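Local coordinates for signal recognition 54 kDa protein (Pyrococcus furiosus, PDB 3DM5) that belongs to the SRP54 family of signal recognition proteins, joining a helical bundle, a P-loop NTPase-type domain and a helical signal peptide binding domain, at residues 9-12 against 13-17; 289-293 against 294-298; 315-318 against 319-323; 380-383 against 384-388; 233-236 against 237-241. All blocks are in the same frame, centred on the assembly; numbering follows the deposited sequence.

Contact 1: residues 9-12 against 13-17; sequences ALAN and TLKKI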
loop_
_atom_site.group_PDB
_atom_site.type_symbol
_atom_site.label_atom_id
_atom_site.label_comp_id
_atom_site.label_asym_id
_atom_site.label_seq_id
_atom_site.Cartn_x
_atom_site.Cartn_y
_atom_site.Cartn_z
ATOM N N ALA A 9 0.205 -13.706 -2.184
ATOM C CA ALA A 9 -0.283 -14.026 -0.854
ATOM C C ALA A 9 -0.450 -15.537 -0.643
ATOM O O ALA A 9 -0.110 -16.077 0.421
ATOM C CB ALA A 9 -1.581 -13.288 -0.577
ATOM N N LEU A 10 -0.976 -16.232 -1.646
ATOM C CA LEU A 10 -1.130 -17.675 -1.501
ATOM C C LEU A 10 0.236 -18.385 -1.426
ATOM O O LEU A 10 0.504 -19.173 -0.517
ATOM C CB LEU A 10 -2.029 -18.231 -2.601
ATOM C CG LEU A 10 -3.479 -17.752 -2.455
ATOM C CD1 LEU A 10 -4.213 -17.831 -3.785
ATOM C CD2 LEU A 10 -4.248 -18.494 -1.333
ATOM N N ALA A 11 1.112 -18.073 -2.365
ATOM C CA ALA A 11 2.460 -18.626 -2.364
ATOM C C ALA A 11 3.193 -18.435 -1.029
ATOM O O ALA A 11 3.981 -19.288 -0.619
ATOM C CB ALA A 11 3.258 -18.017 -3.498
ATOM N N ASN A 12 2.941 -17.317 -0.353
ATOM C CA ASN A 12 3.653 -17.015 0.883
ATOM C C ASN A 12 3.236 -17.901 2.042
ATOM O O ASN A 12 4.035 -18.207 2.927
ATOM C CB ASN A 12 3.510 -15.542 1.256
ATOM C CG ASN A 12 4.363 -14.644 0.385
ATOM O OD1 ASN A 12 5.274 -15.109 -0.310
ATOM N ND2 ASN A 12 4.069 -13.353 0.405
ATOM N N THR A 13 1.981 -18.322 2.036
ATOM C CA THR A 13 1.508 -19.209 3.077
ATOM C C THR A 13 2.183 -20.554 2.884
ATOM O O THR A 13 2.456 -21.247 3.850
ATOM C CB THR A 13 -0.016 -19.368 3.035
ATOM O OG1 THR A 13 -0.378 -20.256 1.967
ATOM C CG2 THR A 13 -0.678 -18.010 2.833
ATOM N N LEU A 14 2.465 -20.910 1.634
ATOM C CA LEU A 14 3.118 -22.182 1.330
ATOM C C LEU A 14 4.609 -22.119 1.652
ATOM O O LEU A 14 5.173 -23.093 2.154
ATOM C CB LEU A 14 2.880 -22.612 -0.128
ATOM C CG LEU A 14 1.452 -23.056 -0.461
ATOM C CD1 LEU A 14 1.418 -23.761 -1.783
ATOM C CD2 LEU A 14 0.895 -23.961 0.633
ATOM N N LYS A 15 5.237 -20.978 1.366
ATOM C CA LYS A 15 6.625 -20.734 1.766
ATOM C C LYS A 15 6.755 -20.811 3.277
ATOM O O LYS A 15 7.687 -21.407 3.800
ATOM C CB LYS A 15 7.113 -19.367 1.289
ATOM C CG LYS A 15 7.383 -19.277 -0.219
ATOM C CD LYS A 15 7.400 -17.819 -0.669
ATOM C CE LYS A 15 7.202 -17.655 -2.177
ATOM N NZ LYS A 15 8.461 -17.290 -2.898
ATOM N N LYS A 16 5.809 -20.208 3.982
ATOM C CA LYS A 16 5.854 -20.220 5.428
ATOM C C LYS A 16 5.913 -21.650 5.899
ATOM O O LYS A 16 6.711 -21.993 6.768
ATOM C CB LYS A 16 4.633 -19.520 6.021
ATOM C CG LYS A 16 4.765 -18.006 6.131
ATOM C CD LYS A 16 3.703 -17.435 7.070
ATOM C CE LYS A 16 3.900 -15.941 7.288
ATOM N NZ LYS A 16 2.928 -15.396 8.285
ATOM N N ILE A 17 5.066 -22.487 5.315
ATOM C CA ILE A 17 5.029 -23.899 5.673
ATOM C C ILE A 17 6.372 -24.576 5.396
ATOM O O ILE A 17 6.880 -25.321 6.225
ATOM C CB ILE A 17 3.895 -24.634 4.937
ATOM C CG1 ILE A 17 2.555 -24.095 5.419
ATOM C CG2 ILE A 17 3.986 -26.130 5.169
ATOM C CD1 ILE A 17 1.505 -25.137 5.550
#
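Thr13 folds its side chain back onto Leu10 one turn earlier in helix 5-19, part of the N-terminal helical bundle. The contact is local, one turn of alpha-helix against the next. The Thr13 hydroxyl stands between its own backbone N and carbonyl carbon, chi1 77°, which points it back at the preceding turn. From there OG1 donates to Leu10 O at 2.8 Å, in the carbonyl plane and on a lone pair. Thr13 N and Leu14 N also reach this oxygen, but both bonds are weak. The other branch of Thr13, methyl CG2, comes to Ala9 O. The Thr13 side chain also packs on Leu31 and Asp34 of helix 25-41.

Asn12 and Lys15 cross obliquely on another side of the helix. The amide oxygen OD1 of Asn12 meets the aliphatic stem of Lys15, 3.5 Å from CD and 3.7 Å from CE. Lys15 holds CG anti to its carbonyl carbon, chi1 -73°, which lays the stem back along Ala11 O and Asn12. Its CE also comes 4.2 Å from Ala11 CB. Lys15 packs on Glu308 of the second subunit. Lys16 behaves differently. Its CG passes Asn12 O, then the extended chain leads away to a salt bridge with Glu30. Leu14 meets Val79 of helix 71-86. The backbone bonds of this second turn are regular: Lys16 N reaches Asn12 O at 2.9 Å, and Lys15 N donates to Ala11 O at 2.9 Å with an N-H...O angle of 160°.

Contact 2: residues 289-293 against 294-298; sequences FVSRL and LGLGD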
loop_
_atom_site.group_PDB
_atom_site.type_symbol
_atom_site.label_atom_id
_atom_site.label_comp_id
_atom_site.label_asym_id
_atom_site.label_seq_id
_atom_site.Cartn_x
_atom_site.Cartn_y
_atom_site.Cartn_z
ATOM N N PHE A 289 -3.088 -23.498 -13.839
ATOM C CA PHE A 289 -3.316 -22.135 -13.398
ATOM C C PHE A 289 -3.028 -22.017 -11.897
ATOM O O PHE A 289 -2.267 -21.157 -11.472
ATOM C CB PHE A 289 -4.737 -21.731 -13.744
ATOM C CG PHE A 289 -5.132 -20.366 -13.262
ATOM C CD1 PHE A 289 -4.961 -19.259 -14.078
ATOM C CD2 PHE A 289 -5.738 -20.197 -12.013
ATOM C CE1 PHE A 289 -5.348 -18.001 -13.653
ATOM C CE2 PHE A 289 -6.131 -18.951 -11.586
ATOM C CZ PHE A 289 -5.933 -17.844 -12.415
ATOM N N VAL A 290 -3.616 -22.899 -11.101
ATOM C CA VAL A 290 -3.413 -22.861 -9.659
ATOM C C VAL A 290 -1.950 -23.107 -9.321
ATOM O O VAL A 290 -1.443 -22.632 -8.309
ATOM C CB VAL A 290 -4.282 -23.903 -8.951
ATOM C CG1 VAL A 290 -3.762 -24.185 -7.559
ATOM C CG2 VAL A 290 -5.686 -23.414 -8.885
ATOM N N SER A 291 -1.268 -23.845 -10.182
ATOM C CA SER A 291 0.155 -24.079 -10.014
ATOM C C SER A 291 1.008 -22.819 -10.248
ATOM O O SER A 291 1.932 -22.572 -9.482
ATOM C CB SER A 291 0.613 -25.238 -10.908
ATOM O OG SER A 291 1.987 -25.519 -10.733
ATOM N N ARG A 292 0.722 -22.031 -11.291
ATOM C CA ARG A 292 1.405 -20.731 -11.460
ATOM C C ARG A 292 1.019 -19.787 -10.321
ATOM O O ARG A 292 1.866 -19.101 -9.749
ATOM C CB ARG A 292 1.063 -20.057 -12.786
ATOM C CG ARG A 292 0.880 -20.998 -13.938
ATOM C CD ARG A 292 2.186 -21.300 -14.642
ATOM N NE ARG A 292 2.526 -20.272 -15.621
ATOM C CZ ARG A 292 3.302 -20.481 -16.682
ATOM N NH1 ARG A 292 3.813 -21.689 -16.901
ATOM N NH2 ARG A 292 3.563 -19.488 -17.530
ATOM N N LEU A 293 -0.270 -19.762 -10.002
ATOM C CA LEU A 293 -0.769 -18.976 -8.893
ATOM C C LEU A 293 0.107 -19.188 -7.657
ATOM O O LEU A 293 0.691 -18.228 -7.154
ATOM C CB LEU A 293 -2.241 -19.305 -8.601
ATOM C CG LEU A 293 -3.003 -18.360 -7.665
ATOM C CD1 LEU A 293 -3.141 -16.970 -8.269
ATOM C CD2 LEU A 293 -4.376 -18.935 -7.340
ATOM N N LEU A 294 0.229 -20.436 -7.195
ATOM C CA LEU A 294 0.949 -20.738 -5.945
ATOM C C LEU A 294 2.486 -20.715 -6.036
ATOM O O LEU A 294 3.180 -20.945 -5.049
ATOM C CB LEU A 294 0.500 -22.080 -5.385
ATOM C CG LEU A 294 -0.998 -22.158 -5.111
ATOM C CD1 LEU A 294 -1.345 -23.545 -4.684
ATOM C CD2 LEU A 294 -1.373 -21.168 -4.045
ATOM N N GLY A 295 3.011 -20.439 -7.219
ATOM C CA GLY A 295 4.444 -20.330 -7.394
ATOM C C GLY A 295 5.177 -21.658 -7.388
ATOM O O GLY A 295 6.375 -21.708 -7.100
ATOM N N LEU A 296 4.454 -22.725 -7.720
ATOM C CA LEU A 296 4.989 -24.078 -7.714
ATOM C C LEU A 296 5.845 -24.332 -8.930
ATOM O O LEU A 296 5.611 -23.755 -9.993
ATOM C CB LEU A 296 3.852 -25.097 -7.688
ATOM C CG LEU A 296 2.966 -24.956 -6.457
ATOM C CD1 LEU A 296 1.847 -25.974 -6.416
ATOM C CD2 LEU A 296 3.835 -25.064 -5.240
ATOM N N GLY A 297 6.842 -25.200 -8.761
ATOM C CA GLY A 297 7.669 -25.657 -9.861
ATOM C C GLY A 297 8.497 -24.564 -10.498
ATOM O O GLY A 297 8.837 -24.634 -11.684
ATOM N N ASP A 298 8.845 -23.563 -9.696
ATOM C CA ASP A 298 9.490 -22.368 -10.214
ATOM C C ASP A 298 10.992 -22.553 -10.464
ATOM O O ASP A 298 11.826 -21.888 -9.848
ATOM C CB ASP A 298 9.223 -21.167 -9.306
ATOM C CG ASP A 298 9.678 -19.864 -9.925
ATOM O OD1 ASP A 298 9.908 -19.826 -11.152
ATOM O OD2 ASP A 298 9.815 -18.874 -9.184
HETATM O O HOH W 1 3.590 -24.221 -12.571
#
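Val290 turns CG1 away from its backbone N, chi1 161°, and Leu294 sets its CG opposite its own carbonyl carbon. These two torsions lay the side chains side by side, pointing the same way. Methyl meets methyl, with Val290 CG1 3.8 Å from Leu294 CD1. On the backbone of the same pair, Leu294 N donates to Val290 O at 3.0 Å, a regular helical bond.

The chain then leaves the helix through a Schellman motif. Gly295 has a positive phi, 75°, which glycine accepts easily. Its N donates to Arg292 O at 3.1 Å, coming from above the carbonyl plane. Leu296 N reaches further back, to Ser291 O at 3.1 Å. This second bond runs nearly along the C=O axis, with a C=O...N angle of 165°. Two carbonyls at the helix end are therefore satisfied by the turn itself.

The Ser291 hydroxyl lies beside Leu296, its OG 3.6 Å from Leu296 CB. A water is hydrogen-bonded to Ser291 OG at 2.8 Å and donates weakly to Leu296 O, so it bridges the last helical turn and the loop. The exposed Arg292 chain is bent. Its partner is outside the turn: NH1 pairs with a sulfate ion, probably from the crystallisation liquor.

At the far end Asp298 is the N-cap of helix 299-310, with OD1 accepting from Gly301 N. Gly297 N donates to Glu312 of the second subunit. The apolar side faces the helical bundle: Val290 packs on Tyr80 and Thr84 of helix 71-86, Leu296 on Tyr80, Leu294 on Leu83, and Leu293 on Leu10 of helix 5-19.

Contact 3: residues 315-318 against 319-323; sequences IKEE and DIERF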
loop_
_atom_site.group_PDB
_atom_site.type_symbol
_atom_site.label_atom_id
_atom_site.label_comp_id
_atom_site.label_asym_id
_atom_site.label_seq_id
_atom_site.Cartn_x
_atom_site.Cartn_y
_atom_site.Cartn_z
ATOM N N ILE A 315 32.280 -7.468 -7.976
ATOM C CA ILE A 315 32.321 -7.141 -6.560
ATOM C C ILE A 315 33.143 -8.180 -5.818
ATOM O O ILE A 315 34.060 -7.836 -5.079
ATOM C CB ILE A 315 30.902 -7.097 -5.948
ATOM C CG1 ILE A 315 30.138 -5.875 -6.462
ATOM C CG2 ILE A 315 30.966 -7.095 -4.424
ATOM C CD1 ILE A 315 28.645 -6.064 -6.425
ATOM N N LYS A 316 32.796 -9.449 -6.025
ATOM C CA LYS A 316 33.499 -10.561 -5.406
ATOM C C LYS A 316 34.985 -10.500 -5.763
ATOM O O LYS A 316 35.862 -10.678 -4.914
ATOM C CB LYS A 316 32.882 -11.888 -5.856
ATOM C CG LYS A 316 33.142 -13.059 -4.905
ATOM C CD LYS A 316 32.639 -12.756 -3.484
ATOM C CE LYS A 316 32.776 -13.959 -2.540
ATOM N NZ LYS A 316 34.179 -14.450 -2.401
ATOM N N GLU A 317 35.246 -10.218 -7.031
ATOM C CA GLU A 317 36.593 -10.072 -7.560
ATOM C C GLU A 317 37.416 -9.034 -6.790
ATOM O O GLU A 317 38.568 -9.281 -6.445
ATOM C CB GLU A 317 36.485 -9.684 -9.029
ATOM C CG GLU A 317 37.766 -9.629 -9.801
ATOM C CD GLU A 317 37.515 -9.876 -11.270
ATOM O OE1 GLU A 317 36.883 -10.911 -11.585
ATOM O OE2 GLU A 317 37.935 -9.039 -12.102
ATOM N N GLU A 318 36.824 -7.875 -6.519
ATOM C CA GLU A 318 37.526 -6.828 -5.791
ATOM C C GLU A 318 37.681 -7.170 -4.320
ATOM O O GLU A 318 38.585 -6.682 -3.653
ATOM C CB GLU A 318 36.818 -5.488 -5.947
ATOM C CG GLU A 318 37.536 -4.349 -5.250
ATOM C CD GLU A 318 37.694 -3.128 -6.137
ATOM O OE1 GLU A 318 36.720 -2.761 -6.827
ATOM O OE2 GLU A 318 38.795 -2.535 -6.146
ATOM N N ASP A 319 36.787 -8.009 -3.812
ATOM C CA ASP A 319 36.895 -8.488 -2.437
ATOM C C ASP A 319 38.165 -9.292 -2.305
ATOM O O ASP A 319 38.972 -9.070 -1.400
ATOM C CB ASP A 319 35.722 -9.400 -2.090
ATOM C CG ASP A 319 34.520 -8.643 -1.589
ATOM O OD1 ASP A 319 34.553 -7.390 -1.598
ATOM O OD2 ASP A 319 33.542 -9.313 -1.188
ATOM N N ILE A 320 38.305 -10.240 -3.227
ATOM C CA ILE A 320 39.447 -11.127 -3.315
ATOM C C ILE A 320 40.763 -10.384 -3.564
ATOM O O ILE A 320 41.779 -10.705 -2.953
ATOM C CB ILE A 320 39.209 -12.178 -4.409
ATOM C CG1 ILE A 320 38.133 -13.171 -3.944
ATOM C CG2 ILE A 320 40.502 -12.890 -4.763
ATOM C CD1 ILE A 320 37.365 -13.853 -5.075
ATOM N N GLU A 321 40.751 -9.388 -4.442
ATOM C CA GLU A 321 41.966 -8.615 -4.683
ATOM C C GLU A 321 42.443 -7.941 -3.407
ATOM O O GLU A 321 43.639 -7.711 -3.229
ATOM C CB GLU A 321 41.775 -7.594 -5.805
ATOM C CG GLU A 321 41.843 -8.220 -7.185
ATOM C CD GLU A 321 41.605 -7.223 -8.294
ATOM O OE1 GLU A 321 40.476 -6.689 -8.379
ATOM O OE2 GLU A 321 42.542 -6.986 -9.088
ATOM N N ARG A 322 41.500 -7.636 -2.519
ATOM C CA ARG A 322 41.827 -7.102 -1.197
ATOM C C ARG A 322 42.530 -8.168 -0.364
ATOM O O ARG A 322 43.442 -7.859 0.410
ATOM C CB ARG A 322 40.575 -6.637 -0.446
ATOM C CG ARG A 322 40.083 -5.226 -0.776
ATOM C CD ARG A 322 38.969 -4.818 0.200
ATOM N NE ARG A 322 37.919 -5.839 0.306
ATOM C CZ ARG A 322 37.864 -6.781 1.254
ATOM N NH1 ARG A 322 38.798 -6.844 2.203
ATOM N NH2 ARG A 322 36.870 -7.666 1.260
ATOM N N PHE A 323 42.101 -9.420 -0.510
ATOM C CA PHE A 323 42.711 -10.515 0.235
ATOM C C PHE A 323 44.152 -10.723 -0.219
ATOM O O PHE A 323 45.035 -10.993 0.597
ATOM C CB PHE A 323 41.925 -11.818 0.055
ATOM C CG PHE A 323 40.490 -11.738 0.506
ATOM C CD1 PHE A 323 40.044 -10.679 1.281
ATOM C CD2 PHE A 323 39.588 -12.743 0.172
ATOM C CE1 PHE A 323 38.722 -10.615 1.695
ATOM C CE2 PHE A 323 38.272 -12.687 0.590
ATOM C CZ PHE A 323 37.840 -11.617 1.351
#
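Asp319, Ile320 and Glu321 each donate a backbone N to the carbonyl four residues back, on Ile315, Lys316 and Glu317, and each bond is 3.0 Å long. Arg322 N to Glu318 O is longer, 3.3 Å, and its donor stands above the carbonyl plane. Side-chain contacts over this turn are slight. Lys316 runs past Asp319 with CD 4.2 Å from OD2, while its NZ stays 5.3 Å from OD2, opposite charges that are not in contact. That NZ lies instead near Ile320 CD1.

This is helix 313-324, which comes between helices 299-310 and 330-341. It has a strongly charged surface. Asp319 CG lies opposite its own carbonyl carbon, chi1 -87°, and this brings OD1 to the edge of the Arg322 guanidinium, in its plane. The pair is a long salt bridge, NH2 to OD1 3.7 Å. Glu317 and Glu321 carry like charges, with OE2 and OE1 5.1 Å apart. Glu318 has a partner beyond the helix, a salt bridge from OE1 to Lys77 of the second subunit. Phe323 is buried; its ring meets Phe328 edge-to-face and Phe426 with the planes at about 55°.

Contact 4: residues 380-383 against 384-388; sequences DSMT and EEELL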
loop_
_atom_site.group_PDB
_atom_site.type_symbol
_atom_site.label_atom_id
_atom_site.label_comp_id
_atom_site.label_asym_id
_atom_site.label_seq_id
_atom_site.Cartn_x
_atom_site.Cartn_y
_atom_site.Cartn_z
ATOM N N ASP A 380 31.697 -14.367 17.930
ATOM C CA ASP A 380 30.604 -13.612 18.527
ATOM C C ASP A 380 31.003 -13.062 19.886
ATOM O O ASP A 380 30.231 -12.357 20.544
ATOM C CB ASP A 380 29.373 -14.495 18.703
ATOM C CG ASP A 380 28.735 -14.887 17.381
ATOM O OD1 ASP A 380 29.174 -14.376 16.329
ATOM O OD2 ASP A 380 27.792 -15.708 17.404
ATOM N N SER A 381 32.205 -13.412 20.322
ATOM C CA SER A 381 32.709 -12.906 21.580
ATOM C C SER A 381 33.857 -11.941 21.320
ATOM O O SER A 381 34.457 -11.388 22.247
ATOM C CB SER A 381 33.158 -14.042 22.485
ATOM O OG SER A 381 33.674 -13.508 23.689
ATOM N N MET A 382 34.160 -11.750 20.045
ATOM C CA MET A 382 35.160 -10.778 19.668
ATOM C C MET A 382 34.485 -9.427 19.407
ATOM O O MET A 382 33.274 -9.355 19.140
ATOM C CB MET A 382 35.944 -11.251 18.441
ATOM C CG MET A 382 36.648 -12.606 18.612
ATOM S SD MET A 382 37.727 -13.017 17.217
ATOM C CE MET A 382 38.611 -14.409 17.895
ATOM N N THR A 383 35.271 -8.360 19.503
ATOM C CA THR A 383 34.763 -7.035 19.224
ATOM C C THR A 383 34.977 -6.727 17.756
ATOM O O THR A 383 35.621 -7.495 17.038
ATOM C CB THR A 383 35.453 -5.958 20.078
ATOM O OG1 THR A 383 36.853 -5.882 19.751
ATOM C CG2 THR A 383 35.280 -6.284 21.542
ATOM N N GLU A 384 34.430 -5.601 17.318
ATOM C CA GLU A 384 34.533 -5.180 15.930
ATOM C C GLU A 384 35.992 -4.990 15.577
ATOM O O GLU A 384 36.469 -5.520 14.577
ATOM C CB GLU A 384 33.745 -3.875 15.704
ATOM C CG GLU A 384 33.169 -3.716 14.320
ATOM C CD GLU A 384 32.243 -4.863 13.895
ATOM O OE1 GLU A 384 31.713 -5.605 14.755
ATOM O OE2 GLU A 384 32.041 -5.013 12.673
ATOM N N GLU A 385 36.701 -4.244 16.420
ATOM C CA GLU A 385 38.095 -3.896 16.139
ATOM C C GLU A 385 38.967 -5.139 16.033
ATOM O O GLU A 385 39.934 -5.155 15.278
ATOM C CB GLU A 385 38.655 -2.973 17.216
ATOM C CG GLU A 385 38.760 -3.637 18.569
ATOM C CD GLU A 385 39.461 -2.772 19.586
ATOM O OE1 GLU A 385 40.329 -1.960 19.171
ATOM O OE2 GLU A 385 39.135 -2.919 20.793
ATOM N N GLU A 386 38.626 -6.166 16.804
ATOM C CA GLU A 386 39.296 -7.465 16.720
ATOM C C GLU A 386 38.973 -8.188 15.418
ATOM O O GLU A 386 39.869 -8.656 14.732
ATOM C CB GLU A 386 38.949 -8.351 17.928
ATOM C CG GLU A 386 39.501 -7.814 19.247
ATOM C CD GLU A 386 38.953 -8.550 20.461
ATOM O OE1 GLU A 386 37.897 -9.206 20.328
ATOM O OE2 GLU A 386 39.572 -8.471 21.551
ATOM N N LEU A 387 37.691 -8.278 15.077
ATOM C CA LEU A 387 37.298 -8.899 13.816
ATOM C C LEU A 387 37.931 -8.187 12.617
ATOM O O LEU A 387 38.245 -8.812 11.601
ATOM C CB LEU A 387 35.774 -8.956 13.685
ATOM C CG LEU A 387 35.063 -9.759 14.773
ATOM C CD1 LEU A 387 33.576 -9.543 14.668
ATOM C CD2 LEU A 387 35.391 -11.225 14.657
ATOM N N LEU A 388 38.145 -6.886 12.741
ATOM C CA LEU A 388 38.635 -6.118 11.601
ATOM C C LEU A 388 40.161 -6.055 11.548
ATOM O O LEU A 388 40.745 -5.875 10.480
ATOM C CB LEU A 388 38.005 -4.718 11.574
ATOM C CG LEU A 388 36.485 -4.752 11.375
ATOM C CD1 LEU A 388 35.856 -3.367 11.409
ATOM C CD2 LEU A 388 36.166 -5.452 10.069
#
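Thr383 and Glu386 form a capping box at the start of helix 384-388. Hydrogen bonds come first. Thr383 N donates to Glu386 OE1 at 2.9 Å, a fairly straight bond of 164° that meets the carboxylate from above its plane, 41° out of it. The return bond, Glu386 N to Thr383 OG1, is weak at 3.5 Å. The Thr383 hydroxyl lies between its own backbone N and carbonyl carbon, chi1 64°, which turns OG1 toward Glu386 N. Thr383 O takes the regular helical bond from Leu387 N at 3.0 Å.

Apolar contact joins the residue before the cap to the first helical turn. Met382 CB is 3.8 Å from Leu387 CD2, and its SD is 3.9 Å from the same methyl.

Each of the three glutamates has a basic partner. Glu386 OE1 is shared with Arg400 in a salt bridge, which would favour its charged form. The Met382 chain crosses Glu386 at about a right angle, its CB 3.4 Å from the carboxylate OE1. Glu384 pairs with Lys331. Glu385 OE2 accepts from Ile96 N of the second subunit and forms a salt bridge with Arg397.

The turn is buried between the second subunit and helices of the signal peptide binding domain. Leu387 and Met382 lean on Leu330 of helix 330-341, while Met382 and Glu386 pack on Ile401 of helix 395-405.

Contact 5: residues 233-236 against 237-241; sequences LAFK and EATPI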
loop_
_atom_site.group_PDB
_atom_site.type_symbol
_atom_site.label_atom_id
_atom_site.label_comp_id
_atom_site.label_asym_id
_atom_site.label_seq_id
_atom_site.Cartn_x
_atom_site.Cartn_y
_atom_site.Cartn_z
ATOM N N LEU A 233 -24.796 -18.754 -13.300
ATOM C CA LEU A 233 -25.824 -19.709 -12.940
ATOM C C LEU A 233 -27.060 -19.568 -13.824
ATOM O O LEU A 233 -27.580 -20.574 -14.319
ATOM C CB LEU A 233 -26.218 -19.544 -11.475
ATOM C CG LEU A 233 -26.383 -20.848 -10.684
ATOM C CD1 LEU A 233 -27.420 -20.700 -9.599
ATOM C CD2 LEU A 233 -26.745 -21.995 -11.586
ATOM N N ALA A 234 -27.544 -18.335 -14.000
ATOM C CA ALA A 234 -28.736 -18.122 -14.826
ATOM C C ALA A 234 -28.472 -18.618 -16.242
ATOM O O ALA A 234 -29.275 -19.343 -16.817
ATOM C CB ALA A 234 -29.180 -16.664 -14.828
ATOM N N PHE A 235 -27.330 -18.227 -16.793
ATOM C CA PHE A 235 -26.894 -18.691 -18.096
ATOM C C PHE A 235 -26.836 -20.224 -18.185
ATOM O O PHE A 235 -27.446 -20.821 -19.068
ATOM C CB PHE A 235 -25.522 -18.079 -18.400
ATOM C CG PHE A 235 -24.878 -18.593 -19.659
ATOM C CD1 PHE A 235 -25.245 -18.093 -20.900
ATOM C CD2 PHE A 235 -23.879 -19.552 -19.593
ATOM C CE1 PHE A 235 -24.637 -18.556 -22.055
ATOM C CE2 PHE A 235 -23.270 -20.019 -20.729
ATOM C CZ PHE A 235 -23.645 -19.529 -21.965
ATOM N N LYS A 236 -26.094 -20.850 -17.275
ATOM C CA LYS A 236 -25.902 -22.297 -17.292
ATOM C C LYS A 236 -27.224 -23.059 -17.251
ATOM O O LYS A 236 -27.285 -24.241 -17.606
ATOM C CB LYS A 236 -25.039 -22.733 -16.108
ATOM C CG LYS A 236 -24.699 -24.211 -16.110
ATOM C CD LYS A 236 -24.238 -24.710 -14.735
ATOM C CE LYS A 236 -24.206 -26.236 -14.732
ATOM N NZ LYS A 236 -23.542 -26.832 -13.544
ATOM N N GLU A 237 -28.273 -22.379 -16.805
ATOM C CA GLU A 237 -29.595 -22.975 -16.698
ATOM C C GLU A 237 -30.432 -22.748 -17.966
ATOM O O GLU A 237 -31.399 -23.452 -18.195
ATOM C CB GLU A 237 -30.321 -22.422 -15.473
ATOM C CG GLU A 237 -29.895 -23.084 -14.125
ATOM C CD GLU A 237 -30.377 -22.292 -12.887
ATOM O OE1 GLU A 237 -30.853 -21.132 -13.037
ATOM O OE2 GLU A 237 -30.270 -22.829 -11.761
ATOM N N ALA A 238 -30.049 -21.778 -18.785
ATOM C CA ALA A 238 -30.745 -21.474 -20.037
ATOM C C ALA A 238 -30.138 -22.158 -21.256
ATOM O O ALA A 238 -30.523 -21.873 -22.378
ATOM C CB ALA A 238 -30.798 -19.946 -20.268
ATOM N N THR A 239 -29.181 -23.047 -21.033
ATOM C CA THR A 239 -28.498 -23.699 -22.134
ATOM C C THR A 239 -27.754 -24.937 -21.680
ATOM O O THR A 239 -27.003 -24.911 -20.716
ATOM C CB THR A 239 -27.505 -22.771 -22.840
ATOM O OG1 THR A 239 -26.732 -23.545 -23.762
ATOM C CG2 THR A 239 -26.566 -22.118 -21.836
ATOM N N PRO A 240 -27.991 -26.043 -22.368
ATOM C CA PRO A 240 -27.325 -27.301 -22.037
ATOM C C PRO A 240 -25.928 -27.328 -22.632
ATOM O O PRO A 240 -25.171 -28.256 -22.341
ATOM C CB PRO A 240 -28.207 -28.339 -22.730
ATOM C CG PRO A 240 -28.735 -27.563 -23.952
ATOM C CD PRO A 240 -29.078 -26.234 -23.344
ATOM N N ILE A 241 -25.583 -26.335 -23.450
ATOM C CA ILE A 241 -24.254 -26.313 -24.069
ATOM C C ILE A 241 -23.448 -25.033 -23.772
ATOM O O ILE A 241 -22.825 -24.445 -24.687
ATOM C CB ILE A 241 -24.326 -26.528 -25.616
ATOM C CG1 ILE A 241 -25.420 -25.664 -26.241
ATOM C CG2 ILE A 241 -24.574 -27.975 -25.957
ATOM C CD1 ILE A 241 -25.207 -25.453 -27.737
#
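Phe235 and Thr239 make the close-packed part of this contact, at the C-terminal end of helix 228-237. The Thr239 methyl CG2 sits over the ring centre, 4.0 Å from the centroid and 12° off the ring normal, a CH-pi contact. Thr239 chi1, 171°, puts the hydroxyl anti to the backbone N and CG2 between the backbone N and carbonyl carbon, where it lies over the Phe235 ring. Both side chains are buried and both touch Met204 of helix 198-211. Phe235 also packs on Val216 and Leu218 of the central sheet.

The solvent side holds Glu237 and Lys236, both exposed. Here Leu233 meets Glu237 at a slant, mainly through one methyl against a carboxylate oxygen, CD2 to OE2 3.6 Å. Lys236 NZ donates to Thr265 O.

The backbone bonds here run to the carbonyl three residues back. Ala238 N donates to Phe235 O at 2.8 Å from above the carbonyl plane, and Glu237 N does likewise to Ala234 O at 3.2 Å. Thr239 OG1 then accepts from Ile241 N at 3.0 Å, an ST turn. Thr239 therefore has two roles: its methyl covers an aromatic face, and its hydroxyl satisfies an amide where the chain turns into strand 242-247.

How the contacts relate
Every contact is local, so each closes only a turn, and none nests in or crosses another. From the N terminus, contact 1 comes first, on helix 5-19. Contact 5 follows, at the exit of helix 228-237 toward strand 242-247. Contact 2 returns to contact 1: Leu10 meets Leu293 and Leu294, and Leu14 meets Leu294, tying helix 5-19 of the N-terminal bundle to the turn after helix 286-293. Contacts 3 and 4 lie further on, their nearest atoms about 8 Å apart. They sit on the opposite side of the chain's centre from contact 5, with contact 4 in the signal peptide binding domain. Contacts 1 to 4 all touch the second subunit; no other chain touches contact 5.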